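Local coordinates for protein UDP-L-Rhamnose Synthase (Acanthamoeba polyphaga mimivirus, PDB 7JID) that makes UDP-L-rhamnose, probably by NADPH-dependent reduction of a keto-sugar nucleotide, and binds NADP together with UDP-rhamnose, at residues Lys12-Ser17 / Pro165-Gln170; Leu195-Pro200 / Asp273-Leu278; Arg173-Lys178 / Val222-Ile227; Met18-Leu23 / Glu28-Ala33. All blocks are in the same frame, centred on the assembly; numbering follows the deposited sequence. Where two conformers were deposited one is given.

Interaction 1 (Lys12-Ser17 / Pro165-Gln170). With NAP (NADP nicotinamide-adenine-dinucleotide phosphate), chain D.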
# COMPACT_ATOMS: atom_id res chain seq x y z
N LYS A 12 13.03 -18.33 -8.06
CA LYS A 12 13.00 -19.58 -7.28
C LYS A 12 11.57 -19.95 -6.92
O LYS A 12 11.35 -21.01 -6.35
CB LYS A 12 13.80 -19.44 -5.98
CG LYS A 12 15.25 -19.06 -6.18
CD LYS A 12 15.95 -19.90 -7.22
CE LYS A 12 17.25 -20.49 -6.72
NZ LYS A 12 17.00 -21.67 -5.85
N GLY A 13 10.62 -19.07 -7.21
CA GLY A 13 9.23 -19.37 -6.86
C GLY A 13 8.61 -20.36 -7.83
O GLY A 13 9.24 -20.71 -8.85
N TRP A 14 7.36 -20.75 -7.57
CA TRP A 14 6.68 -21.74 -8.44
C TRP A 14 6.61 -21.20 -9.87
O TRP A 14 7.07 -21.90 -10.80
CB TRP A 14 5.32 -22.06 -7.83
CG TRP A 14 4.46 -22.96 -8.64
CD1 TRP A 14 4.77 -24.19 -9.11
CD2 TRP A 14 3.10 -22.70 -9.01
NE1 TRP A 14 3.70 -24.72 -9.79
CE2 TRP A 14 2.66 -23.83 -9.74
CE3 TRP A 14 2.22 -21.62 -8.83
CZ2 TRP A 14 1.37 -23.91 -10.27
CZ3 TRP A 14 0.95 -21.70 -9.35
CH2 TRP A 14 0.52 -22.83 -10.04
N ILE A 15 5.95 -20.06 -10.09
CA ILE A 15 5.78 -19.50 -11.45
C ILE A 15 7.12 -19.02 -11.98
O ILE A 15 7.39 -19.26 -13.13
CB ILE A 15 4.68 -18.44 -11.50
CG1 ILE A 15 3.37 -19.05 -10.99
CG2 ILE A 15 4.58 -17.85 -12.88
CD1 ILE A 15 2.20 -18.09 -11.04
N GLY A 16 7.91 -18.31 -11.18
CA GLY A 16 9.18 -17.78 -11.71
C GLY A 16 10.11 -18.87 -12.19
O GLY A 16 10.74 -18.66 -13.24
N SER A 17 10.19 -19.98 -11.48
CA SER A 17 10.97 -21.18 -11.88
C SER A 17 10.47 -21.67 -13.24
O SER A 17 11.28 -21.99 -14.11
CB SER A 17 10.88 -22.31 -10.88
OG SER A 17 11.56 -22.01 -9.68
N PRO A 165 -4.22 -20.07 -10.79
CA PRO A 165 -3.38 -20.70 -11.78
C PRO A 165 -3.30 -22.23 -11.67
O PRO A 165 -3.30 -22.77 -10.55
CB PRO A 165 -1.98 -20.13 -11.53
CG PRO A 165 -2.05 -19.48 -10.19
CD PRO A 165 -3.51 -19.07 -9.98
N ILE A 166 -3.32 -22.90 -12.83
CA ILE A 166 -3.36 -24.38 -12.99
C ILE A 166 -2.14 -24.83 -13.80
O ILE A 166 -1.78 -24.12 -14.74
CB ILE A 166 -4.65 -24.79 -13.70
CG1 ILE A 166 -5.89 -24.54 -12.83
CG2 ILE A 166 -4.60 -26.24 -14.17
CD1 ILE A 166 -7.15 -24.45 -13.64
N THR A 167 -1.49 -25.89 -13.37
CA THR A 167 -0.48 -26.59 -14.20
C THR A 167 -0.90 -28.04 -14.38
O THR A 167 -1.61 -28.58 -13.50
CB THR A 167 0.91 -26.47 -13.57
OG1 THR A 167 0.85 -26.96 -12.22
CG2 THR A 167 1.44 -25.05 -13.65
N ILE A 168 -0.45 -28.64 -15.48
CA ILE A 168 -0.61 -30.09 -15.76
C ILE A 168 0.13 -30.84 -14.64
O ILE A 168 -0.47 -31.72 -14.02
CB ILE A 168 -0.06 -30.45 -17.15
CG1 ILE A 168 -0.82 -29.73 -18.27
CG2 ILE A 168 -0.02 -31.96 -17.31
CD1 ILE A 168 -0.03 -29.59 -19.57
N GLU A 169 1.35 -30.44 -14.36
CA GLU A 169 2.12 -31.06 -13.25
C GLU A 169 1.42 -30.71 -11.93
O GLU A 169 1.17 -29.54 -11.71
CB GLU A 169 3.56 -30.55 -13.25
CG GLU A 169 4.47 -31.38 -12.35
CD GLU A 169 5.91 -30.90 -12.23
OE1 GLU A 169 6.32 -30.05 -13.03
OE2 GLU A 169 6.59 -31.38 -11.33
N GLN A 170 1.22 -31.67 -11.03
CA GLN A 170 0.64 -31.43 -9.69
C GLN A 170 1.63 -30.61 -8.86
O GLN A 170 2.87 -30.83 -8.99
CB GLN A 170 0.27 -32.76 -9.05
CG GLN A 170 -0.94 -33.40 -9.69
CD GLN A 170 -2.17 -32.73 -9.11
OE1 GLN A 170 -2.54 -31.63 -9.50
NE2 GLN A 170 -2.74 -33.35 -8.10
PA NAP D . 5.71 -18.51 -4.76
O1A NAP D . 6.09 -19.92 -5.16
O2A NAP D . 5.53 -18.19 -3.31
O5B NAP D . 6.86 -17.64 -5.42
C5B NAP D . 7.06 -16.28 -5.00
C4B NAP D . 8.52 -15.84 -5.04
O4B NAP D . 8.63 -14.44 -4.78
C3B NAP D . 9.29 -16.59 -3.97
O3B NAP D . 10.44 -17.11 -4.68
C2B NAP D . 9.66 -15.49 -2.99
O2B NAP D . 10.96 -15.70 -2.53
C1B NAP D . 9.66 -14.22 -3.83
N9A NAP D . 9.49 -12.94 -3.17
C8A NAP D . 8.47 -12.56 -2.41
N7A NAP D . 8.63 -11.30 -2.01
C5A NAP D . 9.80 -10.87 -2.51
C6A NAP D . 10.53 -9.66 -2.41
N6A NAP D . 10.03 -8.68 -1.70
N1A NAP D . 11.73 -9.62 -3.08
C2A NAP D . 12.16 -10.66 -3.80
N3A NAP D . 11.54 -11.85 -3.94
C4A NAP D . 10.34 -11.95 -3.30
O3 NAP D . 4.38 -17.93 -5.46
PN NAP D . 3.94 -18.09 -7.02
O1N NAP D . 2.59 -18.76 -6.84
O2N NAP D . 4.99 -18.51 -7.96
O5D NAP D . 3.53 -16.59 -7.32
C5D NAP D . 4.27 -15.54 -7.93
C4D NAP D . 3.57 -14.20 -7.56
O4D NAP D . 3.18 -13.58 -8.74
C3D NAP D . 2.30 -14.51 -6.79
O3D NAP D . 1.69 -13.30 -6.19
C2D NAP D . 1.62 -15.16 -8.02
O2D NAP D . 0.20 -15.37 -8.00
C1D NAP D . 1.96 -14.23 -9.15
P2B NAP D . 11.28 -15.88 -0.99
O1X NAP D . 10.91 -17.24 -0.57
O2X NAP D . 12.81 -15.74 -1.11
O3X NAP D . 10.63 -14.81 -0.10
O HOH W 1 3.79 -27.25 -11.42
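W14 meets the loop P165-Q170 with the far end of its indole. CZ3 lies 3.8 Å from CG of P165, which sits at the ring's edge near its plane. On the benzene part of the indole CZ2 approaches the methyl CG2 of T167 at 3.6 Å, obliquely. The polar side of the same indole is joined by water: NE1 donates to a water at 3.0 Å, and that water gives a proton to OG1 of T167 at 3.1 Å. The threonine OG1 in turn donates to O of E169 (2.6 Å, in the carbonyl plane).

With CG anti to the backbone N (chi1 175°), the indole is laid past the pyrophosphate, CE3 beside O1N of NADP at 3.5 Å and the far end on the loop. Behind it, G13 is the N-cap of helix 14-25, and the first free amides of that helix serve NADP: N of W14 donates to O1A (2.8 Å, 170°) and N of I15 to O2N (2.8 Å). This is the Rossmann-type way of holding a pyrophosphate, with the helix N-terminus aimed at it. L195 also packs against both W14 and P165. Chemically, the helix start would favour the negative pyrophosphate, while one residue, W14, couples the cofactor site through its backbone to a loop whose P165 touches the sugar nucleotide.

Interaction 2 (Leu195-Pro200 / Asp273-Leu278). With EDO (1,2-ethanediol), chain E.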
# COMPACT_ATOMS: atom_id res chain seq x y z
N LEU A 195 -1.39 -22.20 -16.80
CA LEU A 195 -0.04 -21.62 -16.98
C LEU A 195 0.69 -22.33 -18.12
O LEU A 195 1.42 -21.65 -18.83
CB LEU A 195 0.75 -21.72 -15.67
CG LEU A 195 0.33 -20.76 -14.57
CD1 LEU A 195 1.13 -21.04 -13.31
CD2 LEU A 195 0.48 -19.31 -14.99
N ASP A 196 0.46 -23.63 -18.33
CA ASP A 196 1.13 -24.33 -19.45
C ASP A 196 0.78 -23.65 -20.78
O ASP A 196 1.64 -23.53 -21.63
CB ASP A 196 0.79 -25.82 -19.46
CG ASP A 196 1.09 -26.48 -18.15
OD1 ASP A 196 2.18 -27.08 -18.03
OD2 ASP A 196 0.24 -26.42 -17.24
N GLN A 197 -0.44 -23.17 -20.93
CA GLN A 197 -0.94 -22.52 -22.15
C GLN A 197 -0.55 -21.05 -22.20
O GLN A 197 -0.31 -20.52 -23.32
CB GLN A 197 -2.46 -22.74 -22.24
CG GLN A 197 -2.78 -24.19 -22.52
CD GLN A 197 -4.23 -24.53 -22.29
OE1 GLN A 197 -5.07 -23.63 -22.23
NE2 GLN A 197 -4.50 -25.83 -22.18
N MET A 198 -0.51 -20.36 -21.07
CA MET A 198 -0.48 -18.89 -21.12
C MET A 198 0.93 -18.36 -20.78
O MET A 198 1.17 -17.21 -21.09
CB MET A 198 -1.60 -18.31 -20.26
CG MET A 198 -2.95 -18.80 -20.73
SD MET A 198 -4.36 -17.87 -20.06
CE MET A 198 -4.14 -16.33 -20.95
N ILE A 199 1.83 -19.18 -20.23
CA ILE A 199 3.22 -18.69 -19.97
C ILE A 199 3.84 -18.32 -21.32
O ILE A 199 4.39 -17.22 -21.43
CB ILE A 199 4.04 -19.67 -19.12
CG1 ILE A 199 3.69 -19.50 -17.65
CG2 ILE A 199 5.53 -19.44 -19.35
CD1 ILE A 199 4.31 -20.52 -16.74
N PRO A 200 3.73 -19.15 -22.38
CA PRO A 200 4.29 -18.75 -23.67
C PRO A 200 3.76 -17.42 -24.19
O PRO A 200 4.50 -16.69 -24.82
CB PRO A 200 3.86 -19.90 -24.58
CG PRO A 200 3.82 -21.09 -23.65
CD PRO A 200 3.21 -20.51 -22.39
N ASP A 273 -5.84 -17.66 -30.26
CA ASP A 273 -5.82 -19.15 -30.20
C ASP A 273 -5.75 -19.62 -28.74
O ASP A 273 -5.61 -20.84 -28.55
CB ASP A 273 -4.67 -19.75 -31.02
CG ASP A 273 -4.72 -19.38 -32.50
OD1 ASP A 273 -5.81 -18.92 -32.98
OD2 ASP A 273 -3.67 -19.51 -33.15
N VAL A 274 -5.74 -18.72 -27.75
CA VAL A 274 -5.77 -19.19 -26.34
C VAL A 274 -7.08 -19.94 -26.17
O VAL A 274 -8.12 -19.35 -26.37
CB VAL A 274 -5.70 -18.05 -25.30
CG1 VAL A 274 -5.76 -18.60 -23.88
CG2 VAL A 274 -4.46 -17.19 -25.51
N PRO A 275 -7.04 -21.21 -25.73
CA PRO A 275 -8.23 -22.05 -25.63
C PRO A 275 -9.21 -21.51 -24.58
O PRO A 275 -8.75 -21.03 -23.54
CB PRO A 275 -7.71 -23.41 -25.18
CG PRO A 275 -6.27 -23.42 -25.66
CD PRO A 275 -5.81 -22.00 -25.49
N ASP A 276 -10.51 -21.62 -24.83
CA ASP A 276 -11.49 -21.39 -23.74
C ASP A 276 -11.11 -22.32 -22.59
O ASP A 276 -10.45 -23.38 -22.77
CB ASP A 276 -12.92 -21.61 -24.19
CG ASP A 276 -13.21 -23.08 -24.36
OD1 ASP A 276 -13.51 -23.72 -23.34
OD2 ASP A 276 -13.16 -23.60 -25.52
N ILE A 277 -11.43 -21.89 -21.36
CA ILE A 277 -10.99 -22.58 -20.13
C ILE A 277 -11.46 -24.05 -20.10
O ILE A 277 -10.73 -24.92 -19.59
CB ILE A 277 -11.46 -21.79 -18.89
CG1 ILE A 277 -10.94 -22.40 -17.60
CG2 ILE A 277 -12.97 -21.64 -18.83
CD1 ILE A 277 -9.44 -22.47 -17.52
N LEU A 278 -12.65 -24.38 -20.61
CA LEU A 278 -13.13 -25.79 -20.52
C LEU A 278 -12.38 -26.70 -21.52
O LEU A 278 -11.88 -27.79 -21.10
CB LEU A 278 -14.65 -25.85 -20.70
CG LEU A 278 -15.20 -27.24 -20.39
CD1 LEU A 278 -14.99 -27.59 -18.93
CD2 LEU A 278 -16.69 -27.33 -20.71
C1 EDO E . -1.63 -18.19 -28.20
O1 EDO E . -2.19 -19.44 -27.83
C2 EDO E . -1.87 -17.76 -29.61
O2 EDO E . -3.03 -16.99 -29.87
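Q197 and M198, neighbours near the start of helix 195-207, are the two residues that reach P275 and V274 across this contact. The helix opens at L195, whose carbonyl accepts from N of I199 at 2.9 Å. OD2 of D196 accepts from N of I168. Next comes Q197, extended beyond CG, which carries its amide to the proline: OE1 lies 3.6 Å from CG of P275, with the ring's CD hardly farther. The same oxygen accepts from ND2 of N218, an amide that also donates to O of P275.

M198 follows, bent at chi3 (70°), so that its CE swings to within 4.0 Å of CG1 of V274, the two side chains crossing at about a right angle. This second touch is less certain, since the methionine has two conformers. Just before the valine, N of D273 binds O2 of a 1,2-ethanediol probably left from crystallisation (2.9 Å), and D276 is the N-cap of helix 277-287.

The contact joins that last helix's approach to helix 195-207. A thin apolar touch lies beside a carboxamide whose OE1 is satisfied by N218. The two segments share no direct hydrogen bond, so the polar link between them runs through N218, whose ND2 serves both OE1 of Q197 and O of P275.

Interaction 3 (Arg173-Lys178 / Val222-Ile227). With AWU ([[(2~{R},3~{S},4~{R},5~{R})-5-[2,4-bis(oxidanylidene)pyrimidin-1-yl]-3,4-bis(oxidanyl)oxolan-2-yl]methoxy-oxidanyl-phosphoryl] [(2~{R},3~{R},4~{R},5~{R},6~{S})-6-methyl-3,4,5-tris(oxidanyl)oxan-2-yl] hydrogen phosphate), chain C.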
# COMPACT_ATOMS: atom_id res chain seq x y z
N ARG A 173 0.80 -25.41 -5.05
CA ARG A 173 0.31 -24.08 -5.48
C ARG A 173 -0.78 -24.19 -6.57
O ARG A 173 -1.55 -23.20 -6.74
CB ARG A 173 1.48 -23.23 -6.00
CG ARG A 173 2.57 -22.90 -4.98
CD ARG A 173 2.27 -21.73 -4.05
NE ARG A 173 1.43 -22.12 -2.92
CZ ARG A 173 1.83 -22.87 -1.88
NH1 ARG A 173 3.08 -23.31 -1.82
NH2 ARG A 173 0.99 -23.16 -0.90
N SER A 174 -0.84 -25.29 -7.31
CA SER A 174 -1.73 -25.47 -8.48
C SER A 174 -3.19 -25.64 -8.03
O SER A 174 -3.48 -26.43 -7.13
CB SER A 174 -1.32 -26.61 -9.34
OG SER A 174 -2.25 -26.81 -10.39
N PHE A 175 -4.10 -24.89 -8.63
CA PHE A 175 -5.52 -24.87 -8.20
C PHE A 175 -6.08 -26.29 -8.18
O PHE A 175 -6.82 -26.62 -7.25
CB PHE A 175 -6.31 -23.95 -9.14
CG PHE A 175 -7.78 -23.86 -8.88
CD1 PHE A 175 -8.28 -22.87 -8.04
CD2 PHE A 175 -8.66 -24.73 -9.52
CE1 PHE A 175 -9.65 -22.77 -7.87
CE2 PHE A 175 -10.03 -24.65 -9.29
CZ PHE A 175 -10.51 -23.67 -8.47
N ILE A 176 -5.83 -27.11 -9.20
CA ILE A 176 -6.40 -28.48 -9.29
C ILE A 176 -5.82 -29.31 -8.14
O ILE A 176 -6.62 -29.99 -7.45
CB ILE A 176 -6.15 -29.12 -10.66
CG1 ILE A 176 -6.91 -28.36 -11.75
CG2 ILE A 176 -6.50 -30.60 -10.62
CD1 ILE A 176 -6.88 -29.00 -13.12
N THR A 177 -4.51 -29.25 -7.90
CA THR A 177 -3.91 -29.99 -6.75
C THR A 177 -4.65 -29.59 -5.47
O THR A 177 -5.00 -30.48 -4.62
CB THR A 177 -2.41 -29.74 -6.61
OG1 THR A 177 -1.86 -29.92 -7.92
CG2 THR A 177 -1.77 -30.69 -5.61
N LYS A 178 -4.82 -28.30 -5.28
CA LYS A 178 -5.46 -27.79 -4.05
C LYS A 178 -6.88 -28.35 -3.96
O LYS A 178 -7.20 -28.92 -2.88
CB LYS A 178 -5.39 -26.26 -4.00
CG LYS A 178 -3.97 -25.80 -3.70
CD LYS A 178 -3.82 -24.40 -3.21
CE LYS A 178 -4.19 -23.43 -4.29
NZ LYS A 178 -4.16 -22.04 -3.76
N VAL A 222 -15.18 -21.63 -15.64
CA VAL A 222 -15.26 -23.04 -15.24
C VAL A 222 -15.49 -23.06 -13.74
O VAL A 222 -15.01 -22.18 -13.01
CB VAL A 222 -14.01 -23.82 -15.64
CG1 VAL A 222 -12.78 -23.39 -14.83
CG2 VAL A 222 -14.28 -25.31 -15.61
N SER A 223 -16.19 -24.07 -13.28
CA SER A 223 -16.40 -24.26 -11.82
C SER A 223 -15.54 -25.40 -11.30
O SER A 223 -15.12 -26.27 -12.07
CB SER A 223 -17.83 -24.53 -11.47
OG SER A 223 -18.19 -25.81 -11.95
N HIS A 224 -15.41 -25.41 -10.00
CA HIS A 224 -14.72 -26.51 -9.28
C HIS A 224 -15.43 -27.82 -9.64
O HIS A 224 -14.76 -28.82 -9.88
CB HIS A 224 -14.75 -26.24 -7.78
CG HIS A 224 -14.31 -24.89 -7.34
ND1 HIS A 224 -14.90 -23.71 -7.81
CD2 HIS A 224 -13.37 -24.52 -6.45
CE1 HIS A 224 -14.33 -22.69 -7.19
NE2 HIS A 224 -13.39 -23.15 -6.39
N ASN A 225 -16.76 -27.82 -9.63
CA ASN A 225 -17.49 -29.06 -9.95
C ASN A 225 -17.20 -29.50 -11.37
O ASN A 225 -17.07 -30.71 -11.58
CB ASN A 225 -18.98 -28.87 -9.72
CG ASN A 225 -19.39 -28.93 -8.26
OD1 ASN A 225 -18.58 -29.20 -7.38
ND2 ASN A 225 -20.65 -28.61 -8.04
N GLU A 226 -17.11 -28.58 -12.33
CA GLU A 226 -16.84 -29.02 -13.72
C GLU A 226 -15.45 -29.68 -13.79
O GLU A 226 -15.28 -30.70 -14.48
CB GLU A 226 -16.90 -27.88 -14.73
CG GLU A 226 -18.29 -27.41 -15.06
CD GLU A 226 -18.25 -26.14 -15.88
OE1 GLU A 226 -17.78 -25.16 -15.33
OE2 GLU A 226 -18.70 -26.14 -17.03
N ILE A 227 -14.46 -29.12 -13.09
CA ILE A 227 -13.07 -29.64 -13.08
C ILE A 227 -13.05 -31.02 -12.41
O ILE A 227 -12.51 -31.96 -13.03
CB ILE A 227 -12.09 -28.69 -12.37
CG1 ILE A 227 -11.96 -27.39 -13.15
CG2 ILE A 227 -10.74 -29.39 -12.19
CD1 ILE A 227 -11.30 -26.32 -12.34
PA AWU C . -7.20 -21.32 -1.80
O1A AWU C . -7.53 -20.79 -0.46
O2A AWU C . -6.49 -22.66 -1.89
O3A AWU C . -6.18 -20.45 -2.72
PB AWU C . -5.89 -18.83 -2.62
O1B AWU C . -7.16 -17.94 -2.62
O2B AWU C . -4.82 -18.60 -1.53
O3B AWU C . -5.25 -18.65 -4.08
C5' AWU C . -3.24 -15.94 -5.39
O5' AWU C . -3.65 -17.20 -4.90
C4' AWU C . -3.82 -15.72 -6.78
O4' AWU C . -3.58 -14.38 -7.26
C3' AWU C . -5.30 -15.94 -6.72
O3' AWU C . -5.77 -16.03 -8.04
C2' AWU C . -5.68 -17.26 -6.07
C1' AWU C . -4.98 -17.48 -4.80
N1 AWU C . -11.72 -23.85 -1.55
C2 AWU C . -12.66 -24.85 -1.36
O2 AWU C . -13.42 -25.18 -2.29
N3 AWU C . -12.63 -25.55 -0.18
C4 AWU C . -11.82 -25.19 0.85
O4 AWU C . -11.84 -25.92 1.91
C5 AWU C . -10.86 -24.19 0.64
C6 AWU C . -10.89 -23.45 -0.53
C1C AWU C . -11.70 -23.07 -2.83
C2C AWU C . -11.67 -21.55 -2.70
C3C AWU C . -10.95 -21.14 -4.01
C4C AWU C . -10.03 -22.30 -4.21
C5C AWU C . -8.57 -22.02 -3.93
C6' AWU C . -1.72 -16.00 -5.40
O2' AWU C . -5.21 -18.30 -6.90
O2C AWU C . -13.00 -21.08 -2.67
O3C AWU C . -11.85 -21.15 -5.11
O4C AWU C . -10.41 -23.34 -3.32
O5C AWU C . -8.52 -21.39 -2.63
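NE2 of H224 is met by two groups at once: CZ of F175, 3.6 Å from NE2, stands over one face of the imidazole, offset toward its rim, and the ribose hydroxyl O3C of the bound UDP-rhamnose shares a 2.8 Å hydrogen bond with NE2 (163°). The two rings form an oblique pair, their planes turned 56° against each other and their centroids 5.2 Å apart. CE1 of F175 also touches the ribose, at C4C.

Deeper in, CE2 of F175 meets CD1 of I227 obliquely at 3.7 Å, and I176 adds CG1 against CG2 of the same isoleucine. One turn on, NZ of K178 donates to O3A (2.8 Å) and O2A (3.1 Å) of the pyrophosphate, a grip that should offset its negative charge. H224 is placed by its own helix start, where OG of S223 accepts from N of E226 and OE1 of E226 accepts from N of S223 with its anti lone pair, a capping box. Two helix N-terminal turns, 175-181 and 224-234, thus pack through buried side chains and together form one wall of the sugar-nucleotide pocket.

Interaction 4 (Met18-Leu23 / Glu28-Ala33)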
# COMPACT_ATOMS: atom_id res chain seq x y z
N MET A 18 9.15 -21.73 -13.43
CA MET A 18 8.55 -22.28 -14.67
C MET A 18 8.88 -21.38 -15.85
O MET A 18 9.25 -21.89 -16.92
CB MET A 18 7.03 -22.38 -14.56
CG MET A 18 6.59 -23.76 -14.20
SD MET A 18 4.82 -23.84 -14.42
CE MET A 18 4.32 -22.76 -13.09
N VAL A 19 8.72 -20.08 -15.65
CA VAL A 19 9.00 -19.09 -16.72
C VAL A 19 10.50 -19.16 -17.04
O VAL A 19 10.84 -19.14 -18.22
CB VAL A 19 8.58 -17.68 -16.31
CG1 VAL A 19 9.00 -16.63 -17.32
CG2 VAL A 19 7.08 -17.61 -16.09
N SER A 20 11.34 -19.12 -16.02
CA SER A 20 12.82 -19.20 -16.15
C SER A 20 13.17 -20.36 -17.09
O SER A 20 13.92 -20.13 -18.09
CB SER A 20 13.47 -19.34 -14.80
OG SER A 20 14.88 -19.33 -14.91
N LYS A 21 12.65 -21.55 -16.78
CA LYS A 21 12.91 -22.81 -17.55
C LYS A 21 12.55 -22.63 -19.02
O LYS A 21 13.35 -23.06 -19.88
CB LYS A 21 12.13 -23.99 -16.98
CG LYS A 21 12.98 -24.96 -16.19
CD LYS A 21 12.39 -25.35 -14.85
CE LYS A 21 13.42 -25.84 -13.86
NZ LYS A 21 13.03 -25.51 -12.47
N ILE A 22 11.38 -22.04 -19.30
CA ILE A 22 10.91 -21.82 -20.69
C ILE A 22 11.80 -20.79 -21.38
O ILE A 22 12.08 -20.99 -22.56
CB ILE A 22 9.42 -21.42 -20.71
CG1 ILE A 22 8.57 -22.61 -20.25
CG2 ILE A 22 9.02 -20.92 -22.10
CD1 ILE A 22 7.20 -22.25 -19.76
N LEU A 23 12.21 -19.71 -20.71
CA LEU A 23 13.07 -18.67 -21.33
C LEU A 23 14.39 -19.33 -21.77
O LEU A 23 14.91 -18.98 -22.86
CB LEU A 23 13.30 -17.53 -20.33
CG LEU A 23 12.18 -16.48 -20.26
CD1 LEU A 23 12.44 -15.52 -19.10
CD2 LEU A 23 12.02 -15.68 -21.53
N GLU A 28 17.17 -18.01 -24.36
CA GLU A 28 17.39 -16.70 -23.71
C GLU A 28 18.36 -16.85 -22.54
O GLU A 28 18.47 -17.96 -21.97
CB GLU A 28 16.08 -16.06 -23.24
CG GLU A 28 15.05 -15.92 -24.34
CD GLU A 28 15.33 -14.93 -25.45
OE1 GLU A 28 15.78 -13.81 -25.17
OE2 GLU A 28 14.98 -15.24 -26.60
N GLN A 29 19.03 -15.76 -22.19
CA GLN A 29 19.89 -15.69 -20.98
C GLN A 29 19.01 -15.21 -19.81
O GLN A 29 18.49 -14.14 -19.91
CB GLN A 29 21.05 -14.73 -21.18
CG GLN A 29 22.06 -14.81 -20.04
CD GLN A 29 23.11 -13.72 -20.09
OE1 GLN A 29 23.16 -12.92 -21.02
NE2 GLN A 29 23.93 -13.66 -19.05
N VAL A 30 18.89 -16.01 -18.77
CA VAL A 30 18.09 -15.69 -17.56
C VAL A 30 19.06 -15.41 -16.41
O VAL A 30 19.94 -16.26 -16.14
CB VAL A 30 17.14 -16.84 -17.24
CG1 VAL A 30 16.45 -16.66 -15.90
CG2 VAL A 30 16.12 -17.01 -18.35
N VAL A 31 18.87 -14.27 -15.75
CA VAL A 31 19.61 -13.87 -14.51
C VAL A 31 18.59 -13.85 -13.37
O VAL A 31 17.64 -13.06 -13.47
CB VAL A 31 20.29 -12.50 -14.68
CG1 VAL A 31 21.12 -12.11 -13.46
CG2 VAL A 31 21.14 -12.42 -15.93
N GLY A 32 18.73 -14.76 -12.40
CA GLY A 32 17.94 -14.68 -11.16
C GLY A 32 18.37 -13.48 -10.34
O GLY A 32 19.56 -13.40 -10.02
N ALA A 33 17.47 -12.56 -10.02
CA ALA A 33 17.79 -11.36 -9.22
C ALA A 33 18.28 -11.78 -7.84
O ALA A 33 17.66 -12.63 -7.17
CB ALA A 33 16.59 -10.43 -9.13
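With CG1 of V30 anti to the backbone N (chi1 171°) and CG2 beside it, the valine spreads its two methyls over the helix, one for each of two residues a turn apart. CG2 presses on CB of L23 at 3.5 Å, tighter than usual carbon contact, the side chains crossing at about a right angle. CG1 comes to 3.3 Å from OG of S20, though this serine has two conformers and the closeness is doubtful.

Just before the strand begins the backbone takes over. N of E28 donates to O of L23 (2.9 Å, 152°), with the donor tilted 23° from the carbonyl plane, closing the short turn between helix 14-25 and strand 29-32. The CB of E28 faces the helix, CG lying 4.1 Å from CD2 of L23, but a bend at chi2 leads the carboxylate away. There OE2 forms a salt bridge with R207, while OE1 accepts from NE1 of W6 and N of M4.

These residues belong to the first beta-alpha-beta unit of the Rossmann fold. Helix and edge strand meet through an apolar touch plus one backbone bond, and the glutamate's charge, probably kept ionised by R207, is spent on neighbours outside the pair.

Interaction 4 closes first along the chain and falls within the span of interaction 1; both use helix 14-25, in the first beta-alpha-beta unit. Interactions 2 and 3 follow, and their segments alternate. The centre of interaction 1 lies about 14 Å from that of each other contact, whereas the centres of interactions 3 and 4 are about 27 Å apart and the two do not touch. The loop P165-Q170 of interaction 1 is hydrogen-bonded to the segments starting helices 195-207 and 175-181. It therefore lies between helix 14-25, whose start holds NADP, and helices 175-181 and 224-234 of interaction 3, which line the UDP-rhamnose pocket.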